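Local coordinates for PHD finger protein 14 (Danio rerio, PDB 7D86) that represses PDGFRA expression and reads histone H3, preferentially unmodified, through the zinc-finger region that this chain comprises, two PHD fingers flanking a pre-PHD finger, at residues A[129-140]-A[156-167]. Numbering follows the deposited sequence.
Sequences KECSLCEDTRFA and FFHVTCAQREGL. With ZN (zinc ion), chain D; EDO (1,2-ethanediol), chain H.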
loop_
_atom_site.group_PDB
_atom_site.type_symbol
_atom_site.label_atom_id
_atom_site.label_comp_id
_atom_site.label_asym_id
_atom_site.label_seq_id
_atom_site.Cartn_x
_atom_site.Cartn_y
_atom_site.Cartn_z
ATOM N N LYS A 129 -14.180 -9.254 7.095
ATOM C CA LYS A 129 -15.028 -8.418 6.259
ATOM C C LYS A 129 -14.919 -8.853 4.804
ATOM O O LYS A 129 -13.981 -9.551 4.410
ATOM C CB LYS A 129 -14.639 -6.935 6.383
ATOM C CG LYS A 129 -14.872 -6.342 7.762
ATOM C CD LYS A 129 -16.357 -6.141 8.008
ATOM C CE LYS A 129 -16.678 -6.081 9.496
ATOM N NZ LYS A 129 -15.798 -5.127 10.226
ATOM N N GLU A 130 -15.893 -8.436 4.002
ATOM C CA GLU A 130 -15.856 -8.668 2.564
ATOM C C GLU A 130 -15.468 -7.377 1.862
ATOM O O GLU A 130 -16.066 -6.323 2.106
ATOM C CB GLU A 130 -17.196 -9.177 2.033
ATOM C CG GLU A 130 -17.229 -9.283 0.515
ATOM C CD GLU A 130 -18.453 -10.010 -0.008
ATOM O OE1 GLU A 130 -19.419 -10.190 0.761
ATOM O OE2 GLU A 130 -18.445 -10.407 -1.192
ATOM N N CYS A 131 -14.459 -7.460 1.003
ATOM C CA CYS A 131 -14.019 -6.299 0.250
ATOM C C CYS A 131 -15.033 -5.974 -0.837
ATOM O O CYS A 131 -15.367 -6.826 -1.663
ATOM C CB CYS A 131 -12.644 -6.547 -0.365
ATOM S SG CYS A 131 -12.106 -5.260 -1.512
ATOM N N SER A 132 -15.520 -4.735 -0.841
ATOM C CA SER A 132 -16.514 -4.330 -1.823
ATOM C C SER A 132 -15.907 -3.948 -3.164
ATOM O O SER A 132 -16.656 -3.708 -4.119
ATOM C CB SER A 132 -17.325 -3.148 -1.283
ATOM O OG SER A 132 -16.469 -2.050 -1.003
ATOM N N LEU A 133 -14.580 -3.883 -3.265
ATOM C CA LEU A 133 -13.919 -3.442 -4.487
ATOM C C LEU A 133 -13.168 -4.546 -5.220
ATOM O O LEU A 133 -12.501 -4.252 -6.215
ATOM C CB LEU A 133 -12.947 -2.304 -4.164
ATOM C CG LEU A 133 -13.605 -1.036 -3.636
ATOM C CD1 LEU A 133 -12.540 -0.023 -3.255
ATOM C CD2 LEU A 133 -14.533 -0.483 -4.697
ATOM N N CYS A 134 -13.255 -5.795 -4.767
ATOM C CA CYS A 134 -12.415 -6.851 -5.323
ATOM C C CYS A 134 -12.783 -7.143 -6.777
ATOM O O CYS A 134 -13.958 -7.292 -7.121
ATOM C CB CYS A 134 -12.537 -8.123 -4.482
ATOM S SG CYS A 134 -11.055 -8.536 -3.505
ATOM N N GLU A 135 -11.765 -7.219 -7.637
ATOM C CA GLU A 135 -12.008 -7.601 -9.027
ATOM C C GLU A 135 -12.353 -9.080 -9.135
ATOM O O GLU A 135 -13.177 -9.478 -9.969
ATOM C CB GLU A 135 -10.783 -7.285 -9.886
ATOM C CG GLU A 135 -10.303 -5.853 -9.774
ATOM C CD GLU A 135 -8.911 -5.663 -10.337
ATOM O OE1 GLU A 135 -8.750 -5.757 -11.571
ATOM O OE2 GLU A 135 -7.976 -5.429 -9.541
ATOM N N ASP A 136 -11.736 -9.903 -8.299
ATOM C CA ASP A 136 -11.921 -11.346 -8.319
ATOM C C ASP A 136 -12.740 -11.743 -7.097
ATOM O O ASP A 136 -12.273 -11.617 -5.960
ATOM C CB ASP A 136 -10.573 -12.059 -8.336
ATOM C CG ASP A 136 -10.693 -13.521 -8.699
ATOM O OD1 ASP A 136 -11.657 -14.179 -8.259
ATOM O OD2 ASP A 136 -9.814 -14.010 -9.430
ATOM N N THR A 137 -13.953 -12.244 -7.343
ATOM C CA THR A 137 -14.872 -12.595 -6.263
ATOM C C THR A 137 -14.255 -13.576 -5.272
ATOM O O THR A 137 -14.558 -13.518 -4.074
ATOM C CB THR A 137 -16.160 -13.166 -6.864
ATOM O OG1 THR A 137 -16.827 -12.140 -7.613
ATOM C CG2 THR A 137 -17.094 -13.685 -5.783
ATOM N N ARG A 138 -13.360 -14.455 -5.740
ATOM C CA ARG A 138 -12.809 -15.505 -4.885
ATOM C C ARG A 138 -12.059 -14.956 -3.680
ATOM O O ARG A 138 -11.930 -15.648 -2.663
ATOM C CB ARG A 138 -11.866 -16.404 -5.694
ATOM C CG ARG A 138 -12.537 -17.293 -6.712
ATOM C CD ARG A 138 -11.487 -18.056 -7.523
ATOM N NE ARG A 138 -10.556 -17.136 -8.170
ATOM C CZ ARG A 138 -9.368 -17.485 -8.652
ATOM N NH1 ARG A 138 -8.948 -18.743 -8.552
ATOM N NH2 ARG A 138 -8.598 -16.572 -9.224
ATOM N N PHE A 139 -11.570 -13.717 -3.762
ATOM C CA PHE A 139 -10.666 -13.179 -2.755
ATOM C C PHE A 139 -11.289 -12.064 -1.918
ATOM O O PHE A 139 -10.600 -11.485 -1.069
ATOM C CB PHE A 139 -9.386 -12.690 -3.430
ATOM C CG PHE A 139 -8.714 -13.747 -4.272
ATOM C CD1 PHE A 139 -8.053 -14.801 -3.674
ATOM C CD2 PHE A 139 -8.752 -13.683 -5.653
ATOM C CE1 PHE A 139 -7.437 -15.780 -4.438
ATOM C CE2 PHE A 139 -8.135 -14.660 -6.427
ATOM C CZ PHE A 139 -7.478 -15.706 -5.817
ATOM N N ALA A 140 -12.580 -11.778 -2.109
ATOM C CA ALA A 140 -13.209 -10.663 -1.403
ATOM C C ALA A 140 -13.149 -10.831 0.110
ATOM O O ALA A 140 -13.160 -9.834 0.844
ATOM C CB ALA A 140 -14.662 -10.505 -1.849
ATOM N N PHE A 156 -16.147 -1.213 3.173
ATOM C CA PHE A 156 -14.920 -1.960 3.431
ATOM C C PHE A 156 -14.231 -2.375 2.136
ATOM O O PHE A 156 -14.887 -2.740 1.153
ATOM C CB PHE A 156 -15.204 -3.200 4.276
ATOM C CG PHE A 156 -15.778 -2.883 5.618
ATOM C CD1 PHE A 156 -14.998 -2.288 6.597
ATOM C CD2 PHE A 156 -17.102 -3.160 5.901
ATOM C CE1 PHE A 156 -15.536 -1.974 7.845
ATOM C CE2 PHE A 156 -17.637 -2.853 7.142
ATOM C CZ PHE A 156 -16.850 -2.257 8.112
ATOM N N PHE A 157 -12.899 -2.350 2.158
ATOM C CA PHE A 157 -12.113 -2.746 0.999
ATOM C C PHE A 157 -10.684 -3.052 1.425
ATOM O O PHE A 157 -10.191 -2.524 2.422
ATOM C CB PHE A 157 -12.113 -1.659 -0.087
ATOM C CG PHE A 157 -12.293 -0.261 0.446
ATOM C CD1 PHE A 157 -11.292 0.353 1.179
ATOM C CD2 PHE A 157 -13.462 0.444 0.190
ATOM C CE1 PHE A 157 -11.463 1.649 1.675
ATOM C CE2 PHE A 157 -13.633 1.739 0.676
ATOM C CZ PHE A 157 -12.629 2.338 1.415
ATOM N N HIS A 158 -10.024 -3.915 0.653
ATOM C CA HIS A 158 -8.595 -4.115 0.849
ATOM C C HIS A 158 -7.857 -2.820 0.559
ATOM O O HIS A 158 -8.294 -2.005 -0.259
ATOM C CB HIS A 158 -8.061 -5.207 -0.089
ATOM C CG HIS A 158 -8.635 -6.560 0.165
ATOM N ND1 HIS A 158 -9.429 -7.215 -0.753
ATOM C CD2 HIS A 158 -8.524 -7.387 1.232
ATOM C CE1 HIS A 158 -9.784 -8.387 -0.260
ATOM N NE2 HIS A 158 -9.248 -8.516 0.942
ATOM N N VAL A 159 -6.704 -2.646 1.210
ATOM C CA VAL A 159 -5.915 -1.434 1.006
ATOM C C VAL A 159 -5.501 -1.302 -0.453
ATOM O O VAL A 159 -5.562 -0.214 -1.034
ATOM C CB VAL A 159 -4.689 -1.419 1.935
ATOM C CG1 VAL A 159 -3.826 -0.192 1.642
ATOM C CG2 VAL A 159 -5.138 -1.448 3.394
ATOM N N THR A 160 -5.066 -2.406 -1.070
ATOM C CA THR A 160 -4.598 -2.338 -2.451
ATOM C C THR A 160 -5.746 -2.208 -3.442
ATOM O O THR A 160 -5.567 -1.628 -4.520
ATOM C CB THR A 160 -3.745 -3.563 -2.783
ATOM O OG1 THR A 160 -4.420 -4.754 -2.356
ATOM C CG2 THR A 160 -2.396 -3.469 -2.071
ATOM N N CYS A 161 -6.921 -2.742 -3.101
ATOM C CA CYS A 161 -8.095 -2.522 -3.934
ATOM C C CYS A 161 -8.506 -1.056 -3.904
ATOM O O CYS A 161 -8.825 -0.469 -4.944
ATOM C CB CYS A 161 -9.240 -3.432 -3.479
ATOM S SG CYS A 161 -8.974 -5.218 -3.809
ATOM N N ALA A 162 -8.476 -0.444 -2.717
ATOM C CA ALA A 162 -8.724 0.990 -2.623
ATOM C C ALA A 162 -7.636 1.777 -3.340
ATOM O O ALA A 162 -7.918 2.794 -3.986
ATOM C CB ALA A 162 -8.821 1.411 -1.150
ATOM N N GLN A 163 -6.384 1.320 -3.247
ATOM C CA GLN A 163 -5.305 2.031 -3.924
ATOM C C GLN A 163 -5.560 2.082 -5.424
ATOM O O GLN A 163 -5.354 3.119 -6.068
ATOM C CB GLN A 163 -3.955 1.359 -3.634
ATOM C CG GLN A 163 -2.756 2.135 -4.171
ATOM C CD GLN A 163 -1.445 1.368 -4.063
ATOM O OE1 GLN A 163 -1.402 0.152 -4.251
ATOM N NE2 GLN A 163 -0.369 2.085 -3.761
ATOM N N ARG A 164 -6.024 0.966 -5.987
ATOM C CA ARG A 164 -6.278 0.878 -7.420
ATOM C C ARG A 164 -7.358 1.858 -7.846
ATOM O O ARG A 164 -7.304 2.416 -8.948
ATOM C CB ARG A 164 -6.673 -0.558 -7.777
ATOM C CG ARG A 164 -7.035 -0.795 -9.221
ATOM C CD ARG A 164 -7.654 -2.175 -9.417
ATOM N NE ARG A 164 -9.048 -2.189 -8.978
ATOM C CZ ARG A 164 -9.519 -2.935 -7.984
ATOM N NH1 ARG A 164 -8.715 -3.760 -7.330
ATOM N NH2 ARG A 164 -10.804 -2.866 -7.657
ATOM N N GLU A 165 -8.345 2.075 -6.992
ATOM C CA GLU A 165 -9.439 2.989 -7.304
ATOM C C GLU A 165 -9.126 4.440 -6.946
ATOM O O GLU A 165 -10.012 5.302 -7.082
ATOM C CB GLU A 165 -10.711 2.529 -6.585
ATOM C CG GLU A 165 -11.281 1.219 -7.112
ATOM C CD GLU A 165 -11.797 1.341 -8.539
ATOM O OE1 GLU A 165 -12.136 2.466 -8.964
ATOM O OE2 GLU A 165 -11.859 0.313 -9.244
ATOM N N GLY A 166 -7.904 4.729 -6.503
ATOM C CA GLY A 166 -7.506 6.095 -6.210
ATOM C C GLY A 166 -8.041 6.621 -4.893
ATOM O O GLY A 166 -8.248 7.831 -4.750
ATOM N N LEU A 167 -8.270 5.744 -3.924
ATOM C CA LEU A 167 -9.000 6.100 -2.708
ATOM C C LEU A 167 -8.108 6.333 -1.492
ATOM O O LEU A 167 -8.609 6.779 -0.455
ATOM C CB LEU A 167 -10.026 5.006 -2.383
ATOM C CG LEU A 167 -11.017 4.702 -3.512
ATOM C CD1 LEU A 167 -11.975 3.608 -3.087
ATOM C CD2 LEU A 167 -11.785 5.966 -3.886
HETATM ZN ZN ZN D . -10.355 -6.528 -2.494
HETATM C C1 EDO H . -7.806 -7.865 -6.632
HETATM O O1 EDO H . -8.830 -6.903 -6.923
HETATM C C2 EDO H . -8.362 -9.257 -6.896
HETATM O O2 EDO H . -9.608 -9.393 -6.198
#
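The first zinc site of the second PHD finger ties Cys131 and Cys134, the CxxC pair of loop 129-140, to His158 and Cys161 at the start of helix 159-164. Three sulfurs and His158 ND1, at 2.1 Å, bind the zinc ion; the imidazole meets Cys134 SG at its edge, while its NE2 donates to Thr142 O. Second-shell bonds fix the Cys131 thiolate: its SG, swung opposite the backbone N (chi1 172°), accepts His158 N at 3.3 Å along a nearly straight N-H line, and the amide of Leu133, which probably tempers its negative charge. This is one half of the PHD cross-brace: the first and third ligand pairs hold this zinc ion, Cys148, Cys153, Cys185 and His188 the second, with strands 145-147 and 156-158 forming the antiparallel hairpin. One residue on from the first ligand, Ser132 grips Phe156 O twice, through N at 2.9 Å and OG at 2.8 Å, from opposite faces of the carbonyl plane. Leu133 CD1 packs 3.6 Å from Phe157 CB and touches Leu167 CD1. Farther along the helix, Arg164 bends at chi3 (78°) and sends NH2 to Leu133 O, 2.6 Å away and in the guanidinium plane, while Glu135, less well ordered, lays CG over one face and its OE2 makes a salt bridge to Arg164 NH1 at 2.9 Å. A leucine in place of Arg164 would probably leave Leu133 O and the Glu135 carboxylate without these partners. At the other end, Lys129 CD rests over the Phe156 ring, 3.8 Å from its centroid, with NZ in an off-centre cation-pi contact.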